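Local coordinates for initiator protein NS1 (Human bocavirus, PDB 4KW3) that probably nicks one DNA strand at the viral replication origin with its N-terminal nuclease domain, the part present here, to start rolling-circle replication, at residues 15-23 against 182-190; 142-150 against 166-174. All coordinates share one frame; numbering follows the deposited sequence.

Interaction 1 of 2, residues 15-23 against 182-190; sequences AFTYVFKFP and GGNMQILQY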
ATOM      1  N   ALA A  15      16.153   8.724  -3.259  1.00 42.19           N
ATOM      2  CA  ALA A  15      14.914   7.977  -3.006  1.00 41.48           C
ATOM      3  C   ALA A  15      15.073   7.014  -1.837  1.00 43.97           C
ATOM      4  O   ALA A  15      16.137   6.426  -1.635  1.00 40.37           O
ATOM      5  CB  ALA A  15      14.455   7.209  -4.269  1.00 35.47           C
ATOM      6  N   PHE A  16      13.996   6.834  -1.087  1.00 44.44           N
ATOM      7  CA  PHE A  16      14.021   5.954   0.071  1.00 41.72           C
ATOM      8  C   PHE A  16      12.790   5.068   0.071  1.00 36.35           C
ATOM      9  O   PHE A  16      11.745   5.431  -0.486  1.00 35.71           O
ATOM     10  CB  PHE A  16      14.129   6.783   1.359  1.00 32.36           C
ATOM     11  CG  PHE A  16      15.354   7.637   1.401  1.00 40.72           C
ATOM     12  CD1 PHE A  16      15.344   8.915   0.844  1.00 39.06           C
ATOM     13  CD2 PHE A  16      16.549   7.142   1.947  1.00 35.46           C
ATOM     14  CE1 PHE A  16      16.500   9.700   0.847  1.00 45.28           C
ATOM     15  CE2 PHE A  16      17.705   7.921   1.959  1.00 40.80           C
ATOM     16  CZ  PHE A  16      17.677   9.202   1.411  1.00 46.05           C
ATOM     17  N   THR A  17      12.919   3.901   0.680  1.00 30.55           N
ATOM     18  CA  THR A  17      11.819   2.945   0.718  1.00 31.74           C
ATOM     19  C   THR A  17      11.438   2.617   2.160  1.00 39.66           C
ATOM     20  O   THR A  17      12.303   2.296   2.997  1.00 44.28           O
ATOM     21  CB  THR A  17      12.175   1.674  -0.082  1.00 39.30           C
ATOM     22  OG1 THR A  17      12.469   2.044  -1.438  1.00 36.20           O
ATOM     23  CG2 THR A  17      11.010   0.638  -0.062  1.00 41.34           C
ATOM     24  N   TYR A  18      10.149   2.743   2.462  1.00 41.78           N
ATOM     25  CA  TYR A  18       9.644   2.426   3.802  1.00 38.37           C
ATOM     26  C   TYR A  18       8.637   1.275   3.772  1.00 41.31           C
ATOM     27  O   TYR A  18       7.970   1.026   2.754  1.00 39.65           O
ATOM     28  CB  TYR A  18       8.957   3.641   4.426  1.00 33.50           C
ATOM     29  CG  TYR A  18       9.838   4.857   4.631  1.00 40.47           C
ATOM     30  CD1 TYR A  18      10.030   5.785   3.615  1.00 36.71           C
ATOM     31  CD2 TYR A  18      10.449   5.094   5.856  1.00 39.43           C
ATOM     32  CE1 TYR A  18      10.809   6.915   3.812  1.00 35.95           C
ATOM     33  CE2 TYR A  18      11.238   6.196   6.055  1.00 40.79           C
ATOM     34  CZ  TYR A  18      11.420   7.110   5.030  1.00 41.34           C
ATOM     35  OH  TYR A  18      12.229   8.219   5.243  1.00 43.69           O
ATOM     36  N   VAL A  19       8.508   0.593   4.905  1.00 38.98           N
ATOM     37  CA  VAL A  19       7.431  -0.360   5.079  1.00 34.62           C
ATOM     38  C   VAL A  19       6.574   0.044   6.269  1.00 38.50           C
ATOM     39  O   VAL A  19       7.060   0.153   7.402  1.00 40.39           O
ATOM     40  CB  VAL A  19       7.925  -1.809   5.274  1.00 43.30           C
ATOM     41  CG1 VAL A  19       6.710  -2.731   5.505  1.00 35.21           C
ATOM     42  CG2 VAL A  19       8.679  -2.264   4.059  1.00 43.92           C
ATOM     43  N   PHE A  20       5.292   0.264   5.989  1.00 37.23           N
ATOM     44  CA  PHE A  20       4.299   0.551   7.007  1.00 35.78           C
ATOM     45  C   PHE A  20       3.529  -0.727   7.314  1.00 44.24           C
ATOM     46  O   PHE A  20       3.070  -1.389   6.400  1.00 43.89           O
ATOM     47  CB  PHE A  20       3.328   1.630   6.509  1.00 38.27           C
ATOM     48  CG  PHE A  20       2.058   1.708   7.312  1.00 47.23           C
ATOM     49  CD1 PHE A  20       2.014   2.437   8.491  1.00 45.10           C
ATOM     50  CD2 PHE A  20       0.910   1.040   6.895  1.00 47.89           C
ATOM     51  CE1 PHE A  20       0.854   2.498   9.241  1.00 45.30           C
ATOM     52  CE2 PHE A  20      -0.256   1.101   7.642  1.00 48.65           C
ATOM     53  CZ  PHE A  20      -0.286   1.837   8.814  1.00 44.47           C
ATOM     54  N   LYS A  21       3.422  -1.087   8.591  1.00 49.39           N
ATOM     55  CA  LYS A  21       2.614  -2.228   9.039  1.00 44.17           C
ATOM     56  C   LYS A  21       1.341  -1.714   9.710  1.00 47.16           C
ATOM     57  O   LYS A  21       1.421  -0.938  10.657  1.00 45.86           O
ATOM     58  CB  LYS A  21       3.377  -3.053  10.071  1.00 48.09           C
ATOM     59  CG  LYS A  21       3.966  -4.348   9.580  1.00 62.62           C
ATOM     60  CD  LYS A  21       4.314  -5.267  10.765  1.00 78.56           C
ATOM     61  CE  LYS A  21       5.570  -4.806  11.530  1.00 85.50           C
ATOM     62  NZ  LYS A  21       6.815  -5.562  11.172  1.00 84.46           N
ATOM     63  N   PHE A  22       0.170  -2.127   9.237  1.00 44.37           N
ATOM     64  CA  PHE A  22      -1.067  -1.758   9.927  1.00 46.41           C
ATOM     65  C   PHE A  22      -1.072  -2.315  11.378  1.00 50.08           C
ATOM     66  O   PHE A  22      -1.015  -3.523  11.600  1.00 43.48           O
ATOM     67  CB  PHE A  22      -2.283  -2.253   9.141  1.00 48.06           C
ATOM     68  CG  PHE A  22      -3.565  -1.623   9.576  1.00 48.69           C
ATOM     69  CD1 PHE A  22      -4.281  -2.144  10.633  1.00 48.23           C
ATOM     70  CD2 PHE A  22      -4.044  -0.495   8.939  1.00 48.47           C
ATOM     71  CE1 PHE A  22      -5.455  -1.546  11.044  1.00 44.27           C
ATOM     72  CE2 PHE A  22      -5.219   0.102   9.344  1.00 47.92           C
ATOM     73  CZ  PHE A  22      -5.923  -0.427  10.400  1.00 42.55           C
ATOM     74  N   PRO A  23      -1.140  -1.432  12.378  1.00 50.91           N
ATOM     75  CA  PRO A  23      -0.891  -1.935  13.737  1.00 48.46           C
ATOM     76  C   PRO A  23      -2.079  -2.656  14.403  1.00 54.72           C
ATOM     77  O   PRO A  23      -2.508  -2.265  15.493  1.00 64.33           O
ATOM     78  CB  PRO A  23      -0.521  -0.667  14.512  1.00 38.21           C
ATOM     79  CG  PRO A  23      -1.119   0.500  13.711  1.00 43.43           C
ATOM     80  CD  PRO A  23      -1.579  -0.026  12.366  1.00 48.46           C
ATOM     81  N   GLY A 182       6.810   1.270  17.271  1.00 45.98           N
ATOM     82  CA  GLY A 182       6.568  -0.125  17.574  1.00 39.31           C
ATOM     83  C   GLY A 182       7.074  -1.072  16.507  1.00 45.11           C
ATOM     84  O   GLY A 182       6.670  -2.224  16.475  1.00 58.17           O
ATOM     85  N   GLY A 183       7.959  -0.598  15.636  1.00 43.57           N
ATOM     86  CA  GLY A 183       8.437  -1.414  14.531  1.00 42.48           C
ATOM     87  C   GLY A 183       7.531  -1.431  13.307  1.00 51.10           C
ATOM     88  O   GLY A 183       7.815  -2.121  12.331  1.00 57.64           O
ATOM     89  N   ASN A 184       6.444  -0.667  13.361  1.00 48.62           N
ATOM     90  CA  ASN A 184       5.439  -0.633  12.302  1.00 47.07           C
ATOM     91  C   ASN A 184       5.717   0.396  11.224  1.00 45.24           C
ATOM     92  O   ASN A 184       4.912   0.594  10.316  1.00 43.57           O
ATOM     93  CB  ASN A 184       4.066  -0.385  12.905  1.00 53.14           C
ATOM     94  CG  ASN A 184       3.720  -1.405  13.939  1.00 52.34           C
ATOM     95  OD1 ASN A 184       3.592  -2.584  13.628  1.00 58.12           O
ATOM     96  ND2 ASN A 184       3.594  -0.975  15.179  1.00 51.87           N
ATOM     97  N   MET A 185       6.834   1.093  11.357  1.00 46.08           N
ATOM     98  CA  MET A 185       7.282   1.990  10.302  1.00 52.06           C
ATOM     99  C   MET A 185       8.796   1.838  10.221  1.00 55.68           C
ATOM    100  O   MET A 185       9.520   2.224  11.144  1.00 59.01           O
ATOM    101  CB  MET A 185       6.884   3.449  10.596  1.00 46.57           C
ATOM    102  CG  MET A 185       7.051   4.361   9.396  1.00 41.60           C
ATOM    103  SD  MET A 185       6.056   3.717   8.032  1.00 54.46           S
ATOM    104  CE  MET A 185       6.382   4.896   6.766  1.00 35.17           C
ATOM    105  N   GLN A 186       9.281   1.245   9.137  1.00 43.91           N
ATOM    106  CA  GLN A 186      10.714   1.001   9.027  1.00 41.29           C
ATOM    107  C   GLN A 186      11.225   1.434   7.677  1.00 46.74           C
ATOM    108  O   GLN A 186      10.479   1.402   6.695  1.00 47.56           O
ATOM    109  CB  GLN A 186      11.045  -0.468   9.294  1.00 38.63           C
ATOM    110  CG  GLN A 186      10.686  -0.889  10.720  1.00 50.04           C
ATOM    111  CD  GLN A 186      11.245  -2.235  11.093  1.00 61.69           C
ATOM    112  OE1 GLN A 186      12.443  -2.458  10.982  1.00 79.52           O
ATOM    113  NE2 GLN A 186      10.385  -3.143  11.533  1.00 66.08           N
ATOM    114  N   ILE A 187      12.475   1.890   7.641  1.00 42.28           N
ATOM    115  CA  ILE A 187      13.119   2.201   6.372  1.00 38.00           C
ATOM    116  C   ILE A 187      13.903   0.958   5.902  1.00 47.03           C
ATOM    117  O   ILE A 187      14.508   0.264   6.709  1.00 47.31           O
ATOM    118  CB  ILE A 187      14.033   3.442   6.509  1.00 34.56           C
ATOM    119  CG1 ILE A 187      14.539   3.923   5.149  1.00 41.79           C
ATOM    120  CG2 ILE A 187      15.204   3.204   7.466  1.00 34.86           C
ATOM    121  CD1 ILE A 187      14.984   5.391   5.169  1.00 43.45           C
ATOM    122  N   LEU A 188      13.880   0.658   4.606  1.00 47.95           N
ATOM    123  CA  LEU A 188      14.708  -0.430   4.089  1.00 41.33           C
ATOM    124  C   LEU A 188      16.161  -0.026   3.913  1.00 46.87           C
ATOM    125  O   LEU A 188      16.479   0.909   3.184  1.00 50.16           O
ATOM    126  CB  LEU A 188      14.190  -0.968   2.762  1.00 40.46           C
ATOM    127  CG  LEU A 188      12.796  -1.575   2.819  1.00 43.43           C
ATOM    128  CD1 LEU A 188      12.543  -2.331   1.528  1.00 36.29           C
ATOM    129  CD2 LEU A 188      12.654  -2.453   4.057  1.00 34.97           C
ATOM    130  N   GLN A 189      17.046  -0.812   4.502  1.00 58.02           N
ATOM    131  CA  GLN A 189      18.464  -0.560   4.400  1.00 58.90           C
ATOM    132  C   GLN A 189      19.163  -1.756   3.760  1.00 63.95           C
ATOM    133  O   GLN A 189      18.626  -2.857   3.756  1.00 64.31           O
ATOM    134  CB  GLN A 189      19.013  -0.272   5.796  1.00 47.74           C
ATOM    135  CG  GLN A 189      18.444   1.029   6.365  1.00 50.79           C
ATOM    136  CD  GLN A 189      19.115   1.470   7.655  1.00 56.87           C
ATOM    137  OE1 GLN A 189      19.917   2.406   7.660  1.00 75.29           O
ATOM    138  NE2 GLN A 189      18.779   0.814   8.753  1.00 48.29           N
ATOM    139  N   TYR A 190      20.329  -1.513   3.168  1.00 67.39           N
ATOM    140  CA  TYR A 190      21.182  -2.579   2.642  1.00 72.46           C
ATOM    141  C   TYR A 190      22.649  -2.399   3.023  1.00 75.47           C
ATOM    142  O   TYR A 190      23.044  -1.354   3.526  1.00 77.76           O
ATOM    143  CB  TYR A 190      21.059  -2.688   1.130  1.00 67.74           C
ATOM    144  CG  TYR A 190      21.701  -1.552   0.390  1.00 77.10           C
ATOM    145  CD1 TYR A 190      21.031  -0.353   0.209  1.00 83.92           C
ATOM    146  CD2 TYR A 190      22.982  -1.681  -0.141  1.00 84.68           C
ATOM    147  CE1 TYR A 190      21.618   0.696  -0.483  1.00 93.62           C
ATOM    148  CE2 TYR A 190      23.578  -0.638  -0.836  1.00 94.12           C
ATOM    149  CZ  TYR A 190      22.890   0.549  -1.004  1.00 99.56           C
ATOM    150  OH  TYR A 190      23.469   1.597  -1.692  1.00106.13           O
TER
HETATM  151  O   HOH W   1      15.427   2.881   1.630  1.00 44.97           O
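Y18 and I187 meet on the tightly packed side of this contact. CG1 of I187, anti to the backbone N (chi1 -171°), lies over one face of the Y18 ring near its rim, and I187 CD1 reaches Y18 CE2 at 3.9 Å. M185 bends at chi2 (58°), bringing its CE to Y18 CB at 3.7 Å and its SD to the edge of the F20 ring. F137 and I141 of helix 134-149 close over this layer, while Y18 OH bonds to A130 O. The two strands pair antiparallel within the central sheet of the parvoviral nuclease domain, strand 15-21 being bonded along its other edge to strand 114-122. Their ladder runs through L188 N to T17 O (2.8 Å), V19 N to Q186 O (2.8 Å), Q186 N to V19 O (3.0 Å) and K21 N to N184 O (2.8 Å). On the opposite face T17 CG2 meets L188 CD1 at 3.7 Å, and V19 packs beside H115 and H117, predicted to bind a divalent metal ion. The looser, solvent edge is formed by K21, G183 and Q186: K21 bends across N184 at about a right angle, its CE 3.6 Å from G183 O, and exposed Q186 folds back, NE2 bonding to G183 O.

Interaction 2 of 2, residues 142-150 against 166-174; sequences LAEIIQRCK and FHTLKKAER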
ATOM      1  N   LEU A 142      -1.066   7.391  10.154  1.00 49.19           N
ATOM      2  CA  LEU A 142      -2.127   7.079  11.105  1.00 43.66           C
ATOM      3  C   LEU A 142      -3.221   8.148  11.107  1.00 51.86           C
ATOM      4  O   LEU A 142      -4.407   7.823  11.197  1.00 51.23           O
ATOM      5  CB  LEU A 142      -1.562   6.869  12.512  1.00 39.91           C
ATOM      6  CG  LEU A 142      -0.705   5.606  12.695  1.00 46.17           C
ATOM      7  CD1 LEU A 142       0.059   5.618  14.035  1.00 44.86           C
ATOM      8  CD2 LEU A 142      -1.512   4.308  12.516  1.00 38.43           C
ATOM      9  N   ALA A 143      -2.825   9.416  10.999  1.00 47.40           N
ATOM     10  CA  ALA A 143      -3.793  10.514  10.964  1.00 52.34           C
ATOM     11  C   ALA A 143      -4.784  10.333   9.805  1.00 53.75           C
ATOM     12  O   ALA A 143      -5.989  10.530   9.987  1.00 52.25           O
ATOM     13  CB  ALA A 143      -3.104  11.860  10.896  1.00 42.11           C
ATOM     14  N   GLU A 144      -4.275   9.957   8.628  1.00 47.51           N
ATOM     15  CA  GLU A 144      -5.116   9.710   7.454  1.00 50.47           C
ATOM     16  C   GLU A 144      -6.082   8.524   7.606  1.00 51.25           C
ATOM     17  O   GLU A 144      -7.259   8.627   7.252  1.00 54.22           O
ATOM     18  CB  GLU A 144      -4.259   9.478   6.212  1.00 41.74           C
ATOM     19  CG  GLU A 144      -3.595  10.707   5.698  1.00 47.55           C
ATOM     20  CD  GLU A 144      -4.554  11.648   4.989  1.00 60.63           C
ATOM     21  OE1 GLU A 144      -5.715  11.251   4.729  1.00 69.40           O
ATOM     22  OE2 GLU A 144      -4.136  12.792   4.699  1.00 68.98           O
ATOM     23  N   ILE A 145      -5.567   7.415   8.126  1.00 38.95           N
ATOM     24  CA  ILE A 145      -6.361   6.229   8.400  1.00 46.01           C
ATOM     25  C   ILE A 145      -7.474   6.532   9.411  1.00 56.65           C
ATOM     26  O   ILE A 145      -8.643   6.248   9.167  1.00 61.10           O
ATOM     27  CB  ILE A 145      -5.474   5.104   8.967  1.00 39.19           C
ATOM     28  CG1 ILE A 145      -4.467   4.633   7.916  1.00 39.94           C
ATOM     29  CG2 ILE A 145      -6.328   3.955   9.463  1.00 45.69           C
ATOM     30  CD1 ILE A 145      -3.453   3.631   8.428  1.00 36.38           C
ATOM     31  N   ILE A 146      -7.096   7.137  10.531  1.00 53.22           N
ATOM     32  CA  ILE A 146      -8.033   7.505  11.580  1.00 56.45           C
ATOM     33  C   ILE A 146      -9.164   8.373  11.035  1.00 55.09           C
ATOM     34  O   ILE A 146     -10.335   8.152  11.360  1.00 46.95           O
ATOM     35  CB  ILE A 146      -7.278   8.219  12.731  1.00 51.05           C
ATOM     36  CG1 ILE A 146      -6.519   7.180  13.562  1.00 47.69           C
ATOM     37  CG2 ILE A 146      -8.220   9.050  13.624  1.00 44.97           C
ATOM     38  CD1 ILE A 146      -5.440   7.786  14.452  1.00 55.49           C
ATOM     39  N   GLN A 147      -8.805   9.347  10.203  1.00 47.72           N
ATOM     40  CA  GLN A 147      -9.783  10.234   9.576  1.00 51.71           C
ATOM     41  C   GLN A 147     -10.753   9.459   8.665  1.00 56.94           C
ATOM     42  O   GLN A 147     -11.954   9.765   8.599  1.00 64.60           O
ATOM     43  CB  GLN A 147      -9.076  11.357   8.816  1.00 44.64           C
ATOM     44  CG  GLN A 147      -9.960  12.094   7.843  1.00 56.21           C
ATOM     45  CD  GLN A 147     -10.087  13.555   8.160  1.00 77.15           C
ATOM     46  OE1 GLN A 147      -9.801  14.398   7.311  1.00 86.19           O
ATOM     47  NE2 GLN A 147     -10.526  13.876   9.381  1.00 79.21           N
ATOM     48  N   ARG A 148     -10.214   8.479   7.947  1.00 45.09           N
ATOM     49  CA  ARG A 148     -11.013   7.652   7.055  1.00 49.61           C
ATOM     50  C   ARG A 148     -11.986   6.793   7.869  1.00 55.72           C
ATOM     51  O   ARG A 148     -13.157   6.641   7.491  1.00 57.24           O
ATOM     52  CB  ARG A 148     -10.117   6.776   6.170  1.00 47.09           C
ATOM     53  CG  ARG A 148     -10.899   5.845   5.301  1.00 58.37           C
ATOM     54  CD  ARG A 148     -11.655   6.593   4.215  1.00 69.42           C
ATOM     55  NE  ARG A 148     -12.889   5.885   3.874  1.00 85.59           N
ATOM     56  CZ  ARG A 148     -13.341   5.683   2.640  1.00 92.88           C
ATOM     57  NH1 ARG A 148     -12.647   6.097   1.584  1.00 87.48           N
ATOM     58  NH2 ARG A 148     -14.488   5.034   2.463  1.00100.78           N
ATOM     59  N   CYS A 149     -11.506   6.272   9.002  1.00 46.91           N
ATOM     60  CA  CYS A 149     -12.344   5.503   9.926  1.00 48.99           C
ATOM     61  C   CYS A 149     -13.593   6.247  10.349  1.00 54.85           C
ATOM     62  O   CYS A 149     -14.654   5.655  10.510  1.00 65.56           O
ATOM     63  CB  CYS A 149     -11.563   5.141  11.197  1.00 44.94           C
ATOM     64  SG  CYS A 149     -10.371   3.808  10.958  1.00 59.45           S
ATOM     65  N   LYS A 150     -13.461   7.550  10.530  1.00 50.68           N
ATOM     66  CA  LYS A 150     -14.558   8.367  11.006  1.00 55.27           C
ATOM     67  C   LYS A 150     -15.676   8.534   9.961  1.00 58.86           C
ATOM     68  O   LYS A 150     -16.799   8.895  10.314  1.00 60.83           O
ATOM     69  CB  LYS A 150     -14.032   9.713  11.488  1.00 58.65           C
ATOM     70  CG  LYS A 150     -13.279   9.618  12.792  1.00 59.00           C
ATOM     71  CD  LYS A 150     -12.601  10.929  13.079  1.00 62.28           C
ATOM     72  CE  LYS A 150     -11.695  10.824  14.272  1.00 62.14           C
ATOM     73  NZ  LYS A 150     -10.873  12.048  14.347  1.00 62.24           N
ATOM     74  N   PHE A 166     -10.028   1.469  16.346  1.00 52.47           N
ATOM     75  CA  PHE A 166      -9.955   2.926  16.276  1.00 51.89           C
ATOM     76  C   PHE A 166      -9.122   3.513  17.415  1.00 66.06           C
ATOM     77  O   PHE A 166      -8.341   4.446  17.214  1.00 64.66           O
ATOM     78  CB  PHE A 166     -11.369   3.506  16.285  1.00 44.25           C
ATOM     79  CG  PHE A 166     -11.431   5.009  16.236  1.00 45.28           C
ATOM     80  CD1 PHE A 166     -11.182   5.692  15.055  1.00 47.88           C
ATOM     81  CD2 PHE A 166     -11.784   5.740  17.371  1.00 46.98           C
ATOM     82  CE1 PHE A 166     -11.269   7.075  15.014  1.00 54.27           C
ATOM     83  CE2 PHE A 166     -11.861   7.117  17.332  1.00 48.13           C
ATOM     84  CZ  PHE A 166     -11.610   7.786  16.160  1.00 55.25           C
ATOM     85  N   HIS A 167      -9.274   2.955  18.610  1.00 68.13           N
ATOM     86  CA  HIS A 167      -8.531   3.474  19.750  1.00 63.24           C
ATOM     87  C   HIS A 167      -7.098   2.957  19.745  1.00 63.71           C
ATOM     88  O   HIS A 167      -6.180   3.649  20.197  1.00 56.07           O
ATOM     89  CB  HIS A 167      -9.255   3.177  21.062  1.00 61.60           C
ATOM     90  CG  HIS A 167     -10.550   3.918  21.202  1.00 77.32           C
ATOM     91  ND1 HIS A 167     -10.622   5.297  21.195  1.00 82.59           N
ATOM     92  CD2 HIS A 167     -11.825   3.478  21.329  1.00 79.16           C
ATOM     93  CE1 HIS A 167     -11.883   5.673  21.317  1.00 82.78           C
ATOM     94  NE2 HIS A 167     -12.634   4.587  21.400  1.00 83.00           N
ATOM     95  N   THR A 168      -6.908   1.763  19.182  1.00 59.20           N
ATOM     96  CA  THR A 168      -5.570   1.232  18.930  1.00 61.58           C
ATOM     97  C   THR A 168      -4.760   2.166  18.001  1.00 66.10           C
ATOM     98  O   THR A 168      -3.596   2.470  18.255  1.00 69.00           O
ATOM     99  CB  THR A 168      -5.649  -0.164  18.308  1.00 59.80           C
ATOM    100  OG1 THR A 168      -6.301  -1.063  19.211  1.00 65.28           O
ATOM    101  CG2 THR A 168      -4.263  -0.682  17.978  1.00 52.75           C
ATOM    102  N   LEU A 169      -5.402   2.631  16.936  1.00 58.31           N
ATOM    103  CA  LEU A 169      -4.808   3.594  16.026  1.00 53.89           C
ATOM    104  C   LEU A 169      -4.463   4.921  16.713  1.00 58.63           C
ATOM    105  O   LEU A 169      -3.393   5.485  16.488  1.00 61.45           O
ATOM    106  CB  LEU A 169      -5.746   3.839  14.840  1.00 46.48           C
ATOM    107  CG  LEU A 169      -6.009   2.619  13.948  1.00 47.41           C
ATOM    108  CD1 LEU A 169      -7.117   2.919  12.962  1.00 45.70           C
ATOM    109  CD2 LEU A 169      -4.757   2.196  13.214  1.00 45.48           C
ATOM    110  N   LYS A 170      -5.384   5.434  17.526  1.00 55.99           N
ATOM    111  CA  LYS A 170      -5.182   6.719  18.184  1.00 55.52           C
ATOM    112  C   LYS A 170      -4.042   6.654  19.199  1.00 60.41           C
ATOM    113  O   LYS A 170      -3.305   7.618  19.378  1.00 66.28           O
ATOM    114  CB  LYS A 170      -6.477   7.225  18.849  1.00 50.85           C
ATOM    115  CG  LYS A 170      -7.567   7.690  17.861  1.00 53.84           C
ATOM    116  CD  LYS A 170      -8.705   8.428  18.555  1.00 65.36           C
ATOM    117  CE  LYS A 170      -8.384   9.901  18.826  1.00 72.06           C
ATOM    118  NZ  LYS A 170      -8.346  10.691  17.544  1.00 78.92           N
ATOM    119  N   LYS A 171      -3.903   5.513  19.856  1.00 57.39           N
ATOM    120  CA  LYS A 171      -2.837   5.322  20.824  1.00 60.20           C
ATOM    121  C   LYS A 171      -1.499   5.275  20.092  1.00 63.74           C
ATOM    122  O   LYS A 171      -0.522   5.921  20.500  1.00 58.40           O
ATOM    123  CB  LYS A 171      -3.079   4.039  21.621  1.00 58.39           C
ATOM    124  CG  LYS A 171      -1.977   3.676  22.575  1.00 67.99           C
ATOM    125  CD  LYS A 171      -2.384   2.481  23.428  1.00 79.95           C
ATOM    126  CE  LYS A 171      -1.200   1.908  24.198  1.00 86.81           C
ATOM    127  NZ  LYS A 171      -0.338   1.050  23.333  1.00 89.78           N
ATOM    128  N   ALA A 172      -1.472   4.514  19.001  1.00 55.90           N
ATOM    129  CA  ALA A 172      -0.295   4.426  18.147  1.00 55.09           C
ATOM    130  C   ALA A 172       0.109   5.805  17.647  1.00 56.88           C
ATOM    131  O   ALA A 172       1.301   6.128  17.564  1.00 60.35           O
ATOM    132  CB  ALA A 172      -0.567   3.501  16.961  1.00 39.83           C
ATOM    133  N   GLU A 173      -0.896   6.612  17.321  1.00 51.92           N
ATOM    134  CA  GLU A 173      -0.674   7.952  16.813  1.00 51.76           C
ATOM    135  C   GLU A 173      -0.040   8.840  17.878  1.00 56.64           C
ATOM    136  O   GLU A 173       0.804   9.681  17.571  1.00 59.45           O
ATOM    137  CB  GLU A 173      -1.979   8.571  16.313  1.00 52.63           C
ATOM    138  CG  GLU A 173      -1.795   9.978  15.787  1.00 58.73           C
ATOM    139  CD  GLU A 173      -3.094  10.672  15.459  1.00 67.74           C
ATOM    140  OE1 GLU A 173      -4.093  10.500  16.210  1.00 69.60           O
ATOM    141  OE2 GLU A 173      -3.097  11.404  14.446  1.00 68.65           O
ATOM    142  N   ARG A 174      -0.467   8.666  19.125  1.00 64.08           N
ATOM    143  CA  ARG A 174       0.078   9.446  20.227  1.00 72.22           C
ATOM    144  C   ARG A 174       1.539   9.088  20.440  1.00 67.83           C
ATOM    145  O   ARG A 174       2.392   9.968  20.630  1.00 63.68           O
ATOM    146  CB  ARG A 174      -0.725   9.227  21.515  1.00 72.64           C
ATOM    147  CG  ARG A 174      -1.935  10.132  21.642  1.00 71.67           C
ATOM    148  CD  ARG A 174      -2.580  10.028  23.015  1.00 80.25           C
ATOM    149  NE  ARG A 174      -3.018   8.666  23.311  1.00 85.99           N
ATOM    150  CZ  ARG A 174      -4.217   8.184  22.991  1.00 88.71           C
ATOM    151  NH1 ARG A 174      -5.093   8.954  22.350  1.00 86.68           N
ATOM    152  NH2 ARG A 174      -4.535   6.928  23.299  1.00 85.10           N
TER
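The F166 ring turns its edge to C149 and K150: K150 CE lies near the ring plane, 3.6 Å from F166 CZ, C149 CB approaches F166 CD1, and I146 O also lies in plane at the edge. CG2 of I146 comes in obliquely at F166 CE1, and the F158 ring meets that of F166 with the planes at about 45°. F166 CD2 in turn lies over one face of the H167 ring, offset toward its rim. The carboxylate of E173, carried across to the other helix on an extended chain with CG anti to the backbone N (chi1 179°), sets OE1 3.5 Å from I146 CD1 and OE2 3.6 Å from A143 CB. The helices interlock, knobs into holes, in both directions. I146 sits among F166, L169, K170 and E173; L169 sits among L142, I145, I146 and C149, its CD1 3.7 Å from I145 CG2 and its CD2 3.9 Å from L142 CD2. L142 CD1 meets A172 CB at 3.7 Å. No hydrogen bond crosses, so apolar packing carries this nearly antiparallel pair. Helix 74-94 packs on E144, I145 and R148, helix 31-38 on I145 and C149, and F22 and P23, which follow strand 15-21, fit against I145, L142 and L169.

How the interactions relate
From the N terminus, strand 15-21 comes first and waits some 160 residues for its partner at 182-190, so interaction 1 closes a long loop, about half of it helix. Interaction 2 lies wholly within that loop and closes a much shorter one, in which helix 134-149 is followed by a connection and by helix 160-177 running back alongside it. Through a short loop, 178-184, the chain then passes into strand 185-191. The contacts nest without crossing, and their centres are about 18 Å apart. They touch at the end of strand 15-21 and just beyond it: F20 packs on I145, and P23 on T168, tying the helical pair to the sheet.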